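Local coordinates for protein internalin (Listeria monocytogenes serotype 4b, PDB 4FMZ) that is an internalin with a leucine-rich repeat domain, and probably serves in adhesion to, or invasion of, host cells, at residues A[201-214]-A[220-234]. Sequence-based numbering, arbitrary orientation.
Sequences LHYFTAYVNQITDI and MTRLNSLKIGNNKIT. With EDO (1,2-ethanediol), chain E.
M220, a selenomethionine, opens the contact by running its extended chain alongside L201 and bringing SE within 3.8 Å of L201 CD2; the same SE lies obliquely off the F204 ring in a Met-aromatic contact. Within the type I turn M220-L223, R222 lays its CB over one face of the H202 imidazole toward the rim, 3.8 Å from the centroid, in a CH-pi contact, while a water joins its backbone N to L201 O. At N224 and S225 two backbone amides converge on H202 O, and N224 CG lies 3.3 Å from Y203 OH. Through 225-227 the strands run parallel, 4° apart: F204 donates to S225 O and accepts from K227 N, and A206 N reaches K227 O. Inward, L226 CD1 packs against F204 CD2 at 3.6 Å, F204 CG standing anti to the backbone N (chi1 -178°), which lays the ring alongside L226, and I228 CD1 meets I211 and I214.

Past the strand, V208 N bonds to G229 O and N209 N to N230 O. N231 illustrates the asparagine ladder of leucine-rich repeats, in which a buried side-chain amide adds bonds to the backbone ones where the chain leaves the strand. Its ND2 gives one proton to I228 O and the other to A206 O, 3.2 Å away, both acceptors close to the amide plane; its OD1 takes I211 N at 3.1 Å. N209 ND2 reaches the same A206 O from the opposite face of that carbonyl, so successive asparagines share one acceptor. Beyond it, K232 N bonds to I211 O, the lysine chain bending so that CE lies 3.4 Å from Q210 O, and I233 CD1 fits against I214 CG2.

The pattern continues on both flanks: N209 serves the previous turn through L184, N187 and I189, N253 takes up I228 and I233, and strand 203-205 lies between strands 181-183 and 225-227, the latter followed by 247-249.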
ATOM      1  N   LEU A 201      -2.082  -3.702  13.736  1.00 25.73           N
ATOM      2  CA  LEU A 201      -2.071  -4.000  12.305  1.00 23.97           C
ATOM      3  C   LEU A 201      -3.094  -5.079  11.933  1.00 27.37           C
ATOM      4  O   LEU A 201      -3.122  -6.144  12.535  1.00 26.05           O
ATOM      5  CB  LEU A 201      -0.658  -4.394  11.852  1.00 23.76           C
ATOM      6  CG  LEU A 201      -0.283  -4.118  10.389  1.00 28.00           C
ATOM      7  CD1 LEU A 201      -0.374  -2.618  10.054  1.00 27.07           C
ATOM      8  CD2 LEU A 201       1.117  -4.619  10.094  1.00 29.81           C
ATOM      9  N   HIS A 202      -3.944  -4.784  10.941  1.00 25.48           N
ATOM     10  CA  HIS A 202      -4.962  -5.725  10.470  1.00 25.63           C
ATOM     11  C   HIS A 202      -4.656  -6.182   9.040  1.00 26.51           C
ATOM     12  O   HIS A 202      -5.146  -7.219   8.616  1.00 24.85           O
ATOM     13  CB  HIS A 202      -6.365  -5.086  10.536  1.00 27.61           C
ATOM     14  CG  HIS A 202      -6.932  -4.966  11.914  1.00 32.44           C
ATOM     15  ND1 HIS A 202      -6.312  -4.199  12.883  1.00 35.09           N
ATOM     16  CD2 HIS A 202      -8.105  -5.428  12.408  1.00 34.94           C
ATOM     17  CE1 HIS A 202      -7.100  -4.256  13.945  1.00 35.20           C
ATOM     18  NE2 HIS A 202      -8.185  -4.996  13.709  1.00 35.52           N
ATOM     19  N   TYR A 203      -3.876  -5.382   8.287  1.00 22.92           N
ATOM     20  CA  TYR A 203      -3.530  -5.624   6.880  1.00 22.15           C
ATOM     21  C   TYR A 203      -2.044  -5.390   6.690  1.00 23.76           C
ATOM     22  O   TYR A 203      -1.526  -4.318   7.002  1.00 23.65           O
ATOM     23  CB  TYR A 203      -4.398  -4.723   5.944  1.00 23.85           C
ATOM     24  CG  TYR A 203      -5.864  -5.063   6.095  1.00 28.69           C
ATOM     25  CD1 TYR A 203      -6.442  -6.071   5.332  1.00 31.40           C
ATOM     26  CD2 TYR A 203      -6.629  -4.508   7.119  1.00 30.97           C
ATOM     27  CE1 TYR A 203      -7.738  -6.514   5.579  1.00 33.22           C
ATOM     28  CE2 TYR A 203      -7.916  -4.962   7.392  1.00 32.68           C
ATOM     29  CZ  TYR A 203      -8.469  -5.962   6.614  1.00 38.30           C
ATOM     30  OH  TYR A 203      -9.756  -6.381   6.844  1.00 38.96           O
ATOM     31  N   PHE A 204      -1.350  -6.415   6.255  1.00 19.74           N
ATOM     32  CA  PHE A 204       0.089  -6.345   6.050  1.00 19.47           C
ATOM     33  C   PHE A 204       0.473  -7.033   4.737  1.00 24.12           C
ATOM     34  O   PHE A 204       0.115  -8.186   4.502  1.00 23.57           O
ATOM     35  CB  PHE A 204       0.828  -6.975   7.236  1.00 20.75           C
ATOM     36  CG  PHE A 204       2.341  -6.941   7.217  1.00 22.31           C
ATOM     37  CD1 PHE A 204       3.025  -5.836   6.713  1.00 24.53           C
ATOM     38  CD2 PHE A 204       3.080  -7.963   7.803  1.00 24.34           C
ATOM     39  CE1 PHE A 204       4.424  -5.799   6.717  1.00 25.52           C
ATOM     40  CE2 PHE A 204       4.475  -7.914   7.830  1.00 27.53           C
ATOM     41  CZ  PHE A 204       5.136  -6.832   7.282  1.00 25.48           C
ATOM     42  N   THR A 205       1.194  -6.303   3.891  1.00 20.62           N
ATOM     43  CA  THR A 205       1.686  -6.828   2.623  1.00 20.52           C
ATOM     44  C   THR A 205       3.181  -6.463   2.543  1.00 24.12           C
ATOM     45  O   THR A 205       3.579  -5.347   2.890  1.00 22.44           O
ATOM     46  CB  THR A 205       0.805  -6.411   1.432  1.00 23.07           C
ATOM     47  OG1 THR A 205       1.306  -7.019   0.236  1.00 22.04           O
ATOM     48  CG2 THR A 205       0.672  -4.913   1.253  1.00 22.87           C
ATOM     49  N   ALA A 206       4.012  -7.456   2.193  1.00 19.96           N
ATOM     50  CA  ALA A 206       5.461  -7.279   2.110  1.00 19.71           C
ATOM     51  C   ALA A 206       6.035  -8.313   1.155  1.00 24.60           C
ATOM     52  O   ALA A 206       7.118  -8.857   1.398  1.00 24.24           O
ATOM     53  CB  ALA A 206       6.097  -7.401   3.503  1.00 20.58           C
ATOM     54  N   TYR A 207       5.324  -8.566   0.040  1.00 22.38           N
ATOM     55  CA  TYR A 207       5.819  -9.530  -0.930  1.00 22.20           C
ATOM     56  C   TYR A 207       7.066  -8.984  -1.634  1.00 25.57           C
ATOM     57  O   TYR A 207       7.255  -7.765  -1.693  1.00 23.86           O
ATOM     58  CB  TYR A 207       4.739  -9.985  -1.941  1.00 23.78           C
ATOM     59  CG  TYR A 207       4.067  -8.906  -2.763  1.00 24.59           C
ATOM     60  CD1 TYR A 207       4.760  -8.232  -3.766  1.00 26.35           C
ATOM     61  CD2 TYR A 207       2.699  -8.676  -2.657  1.00 25.47           C
ATOM     62  CE1 TYR A 207       4.136  -7.269  -4.561  1.00 26.22           C
ATOM     63  CE2 TYR A 207       2.050  -7.759  -3.488  1.00 26.38           C
ATOM     64  CZ  TYR A 207       2.777  -7.040  -4.422  1.00 32.42           C
ATOM     65  OH  TYR A 207       2.156  -6.100  -5.206  1.00 33.54           O
ATOM     66  N   VAL A 208       7.927  -9.902  -2.136  1.00 23.05           N
ATOM     67  CA  VAL A 208       9.144  -9.600  -2.900  1.00 22.77           C
ATOM     68  C   VAL A 208      10.140  -8.804  -2.024  1.00 26.86           C
ATOM     69  O   VAL A 208      10.450  -7.642  -2.263  1.00 27.21           O
ATOM     70  CB  VAL A 208       8.861  -8.941  -4.292  1.00 25.84           C
ATOM     71  CG1 VAL A 208      10.133  -8.803  -5.124  1.00 25.62           C
ATOM     72  CG2 VAL A 208       7.843  -9.759  -5.077  1.00 25.72           C
ATOM     73  N   ASN A 209      10.633  -9.468  -0.986  1.00 23.04           N
ATOM     74  CA  ASN A 209      11.666  -8.944  -0.109  1.00 22.96           C
ATOM     75  C   ASN A 209      12.647 -10.100   0.121  1.00 27.65           C
ATOM     76  O   ASN A 209      12.695 -11.022  -0.708  1.00 27.28           O
ATOM     77  CB  ASN A 209      11.065  -8.353   1.191  1.00 22.40           C
ATOM     78  CG  ASN A 209      10.486  -6.980   0.988  1.00 33.89           C
ATOM     79  OD1 ASN A 209      11.216  -6.010   0.795  1.00 23.56           O
ATOM     80  ND2 ASN A 209       9.167  -6.864   0.996  1.00 23.58           N
ATOM     81  N   GLN A 210      13.424 -10.056   1.202  1.00 24.40           N
ATOM     82  CA  GLN A 210      14.400 -11.093   1.547  1.00 24.84           C
ATOM     83  C   GLN A 210      14.147 -11.556   2.995  1.00 27.79           C
ATOM     84  O   GLN A 210      15.090 -11.869   3.726  1.00 27.76           O
ATOM     85  CB  GLN A 210      15.837 -10.534   1.378  1.00 26.87           C
ATOM     86  CG  GLN A 210      16.235 -10.201  -0.065  1.00 34.96           C
ATOM     87  CD  GLN A 210      17.385  -9.219  -0.126  1.00 50.17           C
ATOM     88  OE1 GLN A 210      18.504  -9.489   0.329  1.00 47.39           O
ATOM     89  NE2 GLN A 210      17.138  -8.047  -0.695  1.00 32.80           N
ATOM     90  N   ILE A 211      12.865 -11.583   3.406  1.00 23.55           N
ATOM     91  CA  ILE A 211      12.439 -11.925   4.764  1.00 23.41           C
ATOM     92  C   ILE A 211      12.580 -13.441   5.020  1.00 28.15           C
ATOM     93  O   ILE A 211      12.017 -14.265   4.289  1.00 27.13           O
ATOM     94  CB  ILE A 211      10.994 -11.401   5.037  1.00 25.92           C
ATOM     95  CG1 ILE A 211      10.931  -9.838   4.899  1.00 25.62           C
ATOM     96  CG2 ILE A 211      10.504 -11.818   6.437  1.00 26.42           C
ATOM     97  CD1 ILE A 211       9.522  -9.263   4.609  1.00 30.63           C
ATOM     98  N   THR A 212      13.318 -13.794   6.082  1.00 26.34           N
ATOM     99  CA  THR A 212      13.539 -15.196   6.464  1.00 27.18           C
ATOM    100  C   THR A 212      12.718 -15.608   7.692  1.00 32.88           C
ATOM    101  O   THR A 212      12.529 -16.805   7.923  1.00 35.22           O
ATOM    102  CB  THR A 212      15.042 -15.456   6.761  1.00 33.70           C
ATOM    103  OG1 THR A 212      15.492 -14.561   7.780  1.00 38.02           O
ATOM    104  CG2 THR A 212      15.922 -15.304   5.536  1.00 30.60           C
ATOM    105  N   ASP A 213      12.318 -14.631   8.523  1.00 28.20           N
ATOM    106  CA  ASP A 213      11.654 -14.883   9.794  1.00 27.71           C
ATOM    107  C   ASP A 213      10.421 -13.992   9.990  1.00 30.08           C
ATOM    108  O   ASP A 213      10.529 -12.766   9.944  1.00 29.27           O
ATOM    109  CB  ASP A 213      12.679 -14.648  10.924  1.00 31.16           C
ATOM    110  CG  ASP A 213      12.239 -14.900  12.359  1.00 38.93           C
ATOM    111  OD1 ASP A 213      11.104 -15.380  12.563  1.00 38.40           O
ATOM    112  OD2 ASP A 213      13.044 -14.638  13.275  1.00 45.97           O
ATOM    113  N   ILE A 214       9.258 -14.624  10.263  1.00 25.37           N
ATOM    114  CA  ILE A 214       8.012 -13.902  10.501  1.00 24.35           C
ATOM    115  C   ILE A 214       7.574 -13.951  11.988  1.00 27.20           C
ATOM    116  O   ILE A 214       6.406 -13.693  12.274  1.00 26.03           O
ATOM    117  CB  ILE A 214       6.870 -14.343   9.545  1.00 26.39           C
ATOM    118  CG1 ILE A 214       6.640 -15.879   9.550  1.00 26.91           C
ATOM    119  CG2 ILE A 214       7.111 -13.785   8.141  1.00 26.04           C
ATOM    120  CD1 ILE A 214       5.256 -16.323   9.050  1.00 34.29           C
HETATM  121  N   MSE A 220       0.920  -9.308  15.918  1.00 22.39           N
HETATM  122  CA  MSE A 220      -0.172  -8.668  15.168  1.00 20.02           C
HETATM  123  C   MSE A 220      -1.414  -9.561  15.299  1.00 26.48           C
HETATM  124  O   MSE A 220      -1.894 -10.107  14.319  1.00 24.68           O
HETATM  125  CB  MSE A 220       0.238  -8.459  13.697  1.00 19.98           C
HETATM  126  CG  MSE A 220       1.560  -7.719  13.512  1.00 22.43           C
HETATM  127 SE   MSE A 220       2.017  -7.926  11.688  0.75 22.99          SE
HETATM  128  CE  MSE A 220       3.810  -6.914  11.641  1.00 21.02           C
ATOM    129  N   THR A 221      -1.913  -9.717  16.543  1.00 26.44           N
ATOM    130  CA  THR A 221      -2.991 -10.636  16.922  1.00 26.28           C
ATOM    131  C   THR A 221      -4.326 -10.378  16.192  1.00 29.61           C
ATOM    132  O   THR A 221      -5.126 -11.304  16.086  1.00 28.67           O
ATOM    133  CB  THR A 221      -3.200 -10.652  18.441  1.00 32.00           C
ATOM    134  OG1 THR A 221      -3.710  -9.391  18.863  1.00 35.29           O
ATOM    135  CG2 THR A 221      -1.932 -11.041  19.224  1.00 27.64           C
ATOM    136  N   ARG A 222      -4.574  -9.163  15.693  1.00 27.23           N
ATOM    137  CA  ARG A 222      -5.833  -8.920  14.993  1.00 26.87           C
ATOM    138  C   ARG A 222      -5.668  -8.982  13.473  1.00 29.45           C
ATOM    139  O   ARG A 222      -6.609  -8.615  12.764  1.00 28.08           O
ATOM    140  CB  ARG A 222      -6.462  -7.581  15.415  1.00 27.46           C
ATOM    141  CG  ARG A 222      -6.898  -7.504  16.889  1.00 36.48           C
ATOM    142  CD  ARG A 222      -7.782  -8.656  17.349  1.00 44.57           C
ATOM    143  NE  ARG A 222      -9.150  -8.565  16.829  1.00 50.94           N
ATOM    144  CZ  ARG A 222     -10.092  -9.482  17.039  1.00 61.45           C
ATOM    145  NH1 ARG A 222      -9.819 -10.581  17.733  1.00 49.21           N
ATOM    146  NH2 ARG A 222     -11.308  -9.318  16.535  1.00 44.43           N
ATOM    147  N   LEU A 223      -4.494  -9.459  12.968  1.00 25.76           N
ATOM    148  CA  LEU A 223      -4.216  -9.551  11.527  1.00 24.54           C
ATOM    149  C   LEU A 223      -5.312 -10.302  10.788  1.00 27.11           C
ATOM    150  O   LEU A 223      -5.686 -11.412  11.177  1.00 26.48           O
ATOM    151  CB  LEU A 223      -2.853 -10.206  11.250  1.00 24.34           C
ATOM    152  CG  LEU A 223      -2.159  -9.806   9.929  1.00 27.44           C
ATOM    153  CD1 LEU A 223      -1.809  -8.292   9.902  1.00 26.20           C
ATOM    154  CD2 LEU A 223      -0.902 -10.608   9.741  1.00 28.97           C
ATOM    155  N   ASN A 224      -5.844  -9.662   9.733  1.00 23.11           N
ATOM    156  CA  ASN A 224      -6.917 -10.181   8.899  1.00 22.02           C
ATOM    157  C   ASN A 224      -6.362 -10.678   7.567  1.00 25.44           C
ATOM    158  O   ASN A 224      -6.778 -11.741   7.098  1.00 24.93           O
ATOM    159  CB  ASN A 224      -7.987  -9.094   8.675  1.00 22.69           C
ATOM    160  CG  ASN A 224      -9.091  -9.513   7.748  1.00 35.02           C
ATOM    161  OD1 ASN A 224      -8.894  -9.620   6.539  1.00 27.45           O
ATOM    162  ND2 ASN A 224     -10.272  -9.757   8.286  1.00 27.23           N
ATOM    163  N   SER A 225      -5.453  -9.909   6.948  1.00 21.17           N
ATOM    164  CA  SER A 225      -4.859 -10.275   5.664  0.50 20.10           C
ATOM    165  C   SER A 225      -3.344 -10.127   5.692  1.00 24.23           C
ATOM    166  O   SER A 225      -2.821  -9.123   6.180  1.00 24.61           O
ATOM    167  CB  SER A 225      -5.447  -9.431   4.534  0.50 21.82           C
ATOM    168  OG  SER A 225      -6.854  -9.590   4.453  0.50 25.21           O
ATOM    169  N   LEU A 226      -2.646 -11.134   5.178  1.00 20.51           N
ATOM    170  CA  LEU A 226      -1.193 -11.173   5.101  1.00 20.10           C
ATOM    171  C   LEU A 226      -0.792 -11.644   3.715  1.00 23.72           C
ATOM    172  O   LEU A 226      -1.205 -12.719   3.294  1.00 24.03           O
ATOM    173  CB  LEU A 226      -0.584 -12.083   6.210  1.00 20.10           C
ATOM    174  CG  LEU A 226       0.947 -12.303   6.180  1.00 23.83           C
ATOM    175  CD1 LEU A 226       1.708 -11.028   6.517  1.00 24.24           C
ATOM    176  CD2 LEU A 226       1.356 -13.361   7.174  1.00 26.58           C
ATOM    177  N   LYS A 227      -0.024 -10.815   3.004  1.00 19.97           N
ATOM    178  CA  LYS A 227       0.506 -11.086   1.666  1.00 19.80           C
ATOM    179  C   LYS A 227       2.016 -10.933   1.764  1.00 23.53           C
ATOM    180  O   LYS A 227       2.512  -9.831   1.966  1.00 22.55           O
ATOM    181  CB  LYS A 227      -0.106 -10.138   0.607  1.00 22.25           C
ATOM    182  CG  LYS A 227      -1.636 -10.174   0.515  1.00 34.63           C
ATOM    183  CD  LYS A 227      -2.141  -9.250  -0.599  1.00 39.13           C
ATOM    184  CE  LYS A 227      -3.643  -9.271  -0.722  1.00 50.74           C
ATOM    185  NZ  LYS A 227      -4.327  -8.532   0.379  1.00 64.22           N
ATOM    186  N   ILE A 228       2.750 -12.048   1.721  1.00 21.18           N
ATOM    187  CA  ILE A 228       4.195 -11.996   1.919  1.00 20.07           C
ATOM    188  C   ILE A 228       4.888 -13.087   1.052  1.00 23.41           C
ATOM    189  O   ILE A 228       5.868 -13.711   1.465  1.00 21.59           O
ATOM    190  CB  ILE A 228       4.476 -12.093   3.460  1.00 23.34           C
ATOM    191  CG1 ILE A 228       5.877 -11.575   3.862  1.00 24.32           C
ATOM    192  CG2 ILE A 228       4.101 -13.453   4.081  1.00 22.76           C
ATOM    193  CD1 ILE A 228       6.028 -11.163   5.381  1.00 29.47           C
ATOM    194  N   GLY A 229       4.395 -13.242  -0.185  1.00 20.08           N
ATOM    195  CA  GLY A 229       4.980 -14.139  -1.171  1.00 20.14           C
ATOM    196  C   GLY A 229       6.357 -13.658  -1.606  1.00 25.29           C
ATOM    197  O   GLY A 229       6.718 -12.506  -1.346  1.00 24.75           O
ATOM    198  N   ASN A 230       7.134 -14.518  -2.277  1.00 23.29           N
ATOM    199  CA  ASN A 230       8.499 -14.216  -2.735  1.00 23.29           C
ATOM    200  C   ASN A 230       9.381 -13.645  -1.619  1.00 24.85           C
ATOM    201  O   ASN A 230       9.823 -12.488  -1.661  1.00 23.95           O
ATOM    202  CB  ASN A 230       8.595 -13.314  -3.962  1.00 24.58           C
ATOM    203  CG  ASN A 230       9.852 -13.720  -4.753  1.00 50.76           C
ATOM    204  OD1 ASN A 230      10.964 -13.864  -4.220  1.00 39.80           O
ATOM    205  ND2 ASN A 230       9.727 -13.979  -6.026  1.00 45.16           N
ATOM    206  N   ASN A 231       9.621 -14.470  -0.621  1.00 21.55           N
ATOM    207  CA  ASN A 231      10.506 -14.165   0.483  1.00 21.45           C
ATOM    208  C   ASN A 231      11.304 -15.445   0.750  1.00 26.34           C
ATOM    209  O   ASN A 231      11.367 -16.312  -0.132  1.00 26.34           O
ATOM    210  CB  ASN A 231       9.721 -13.654   1.689  1.00 24.04           C
ATOM    211  CG  ASN A 231       9.412 -12.187   1.573  1.00 31.91           C
ATOM    212  OD1 ASN A 231      10.300 -11.354   1.671  1.00 21.95           O
ATOM    213  ND2 ASN A 231       8.169 -11.838   1.300  1.00 21.84           N
ATOM    214  N   LYS A 232      11.917 -15.567   1.919  1.00 23.53           N
ATOM    215  CA  LYS A 232      12.714 -16.755   2.264  1.00 23.56           C
ATOM    216  C   LYS A 232      12.166 -17.383   3.552  1.00 25.67           C
ATOM    217  O   LYS A 232      12.927 -17.852   4.392  1.00 26.24           O
ATOM    218  CB  LYS A 232      14.203 -16.354   2.405  1.00 27.12           C
ATOM    219  CG  LYS A 232      14.840 -15.842   1.102  1.00 43.45           C
ATOM    220  CD  LYS A 232      16.333 -15.528   1.255  1.00 55.87           C
ATOM    221  CE  LYS A 232      16.653 -14.194   1.884  1.00 67.14           C
ATOM    222  NZ  LYS A 232      18.120 -13.976   2.015  1.00 77.72           N
ATOM    223  N   ILE A 233      10.834 -17.396   3.705  1.00 21.54           N
ATOM    224  CA  ILE A 233      10.182 -17.919   4.908  1.00 21.58           C
ATOM    225  C   ILE A 233      10.126 -19.455   4.882  1.00 26.69           C
ATOM    226  O   ILE A 233       9.747 -20.067   3.875  1.00 25.22           O
ATOM    227  CB  ILE A 233       8.769 -17.299   5.076  1.00 23.64           C
ATOM    228  CG1 ILE A 233       8.847 -15.752   5.172  1.00 23.06           C
ATOM    229  CG2 ILE A 233       8.040 -17.887   6.299  1.00 24.50           C
ATOM    230  CD1 ILE A 233       7.615 -15.043   4.684  1.00 22.73           C
ATOM    231  N   THR A 234      10.457 -20.065   6.028  1.00 24.87           N
ATOM    232  CA  THR A 234      10.418 -21.515   6.194  1.00 25.26           C
ATOM    233  C   THR A 234       9.393 -21.893   7.263  1.00 30.94           C
ATOM    234  O   THR A 234       8.639 -22.844   7.072  1.00 32.30           O
ATOM    235  CB  THR A 234      11.815 -22.073   6.551  1.00 30.82           C
ATOM    236  OG1 THR A 234      12.293 -21.414   7.727  1.00 34.93           O
ATOM    237  CG2 THR A 234      12.828 -21.873   5.447  1.00 26.51           C
TER
HETATM  238  C1  EDO E 403      14.828  -8.435  -4.320  1.00 43.14           C
HETATM  239  O1  EDO E 403      15.345  -7.145  -4.619  1.00 44.10           O
HETATM  240  C2  EDO E 403      13.845  -8.326  -3.135  1.00 40.57           C
HETATM  241  O2  EDO E 403      14.530  -7.799  -2.008  1.00 36.94           O
HETATM  242  O   HOH W   1      -3.141  -6.986  15.032  1.00 18.56           O
HETATM  243  O   HOH W   2      12.199 -11.480  -3.301  1.00 31.02           O
HETATM  244  O   HOH W   3      10.963 -18.807   8.548  1.00 29.98           O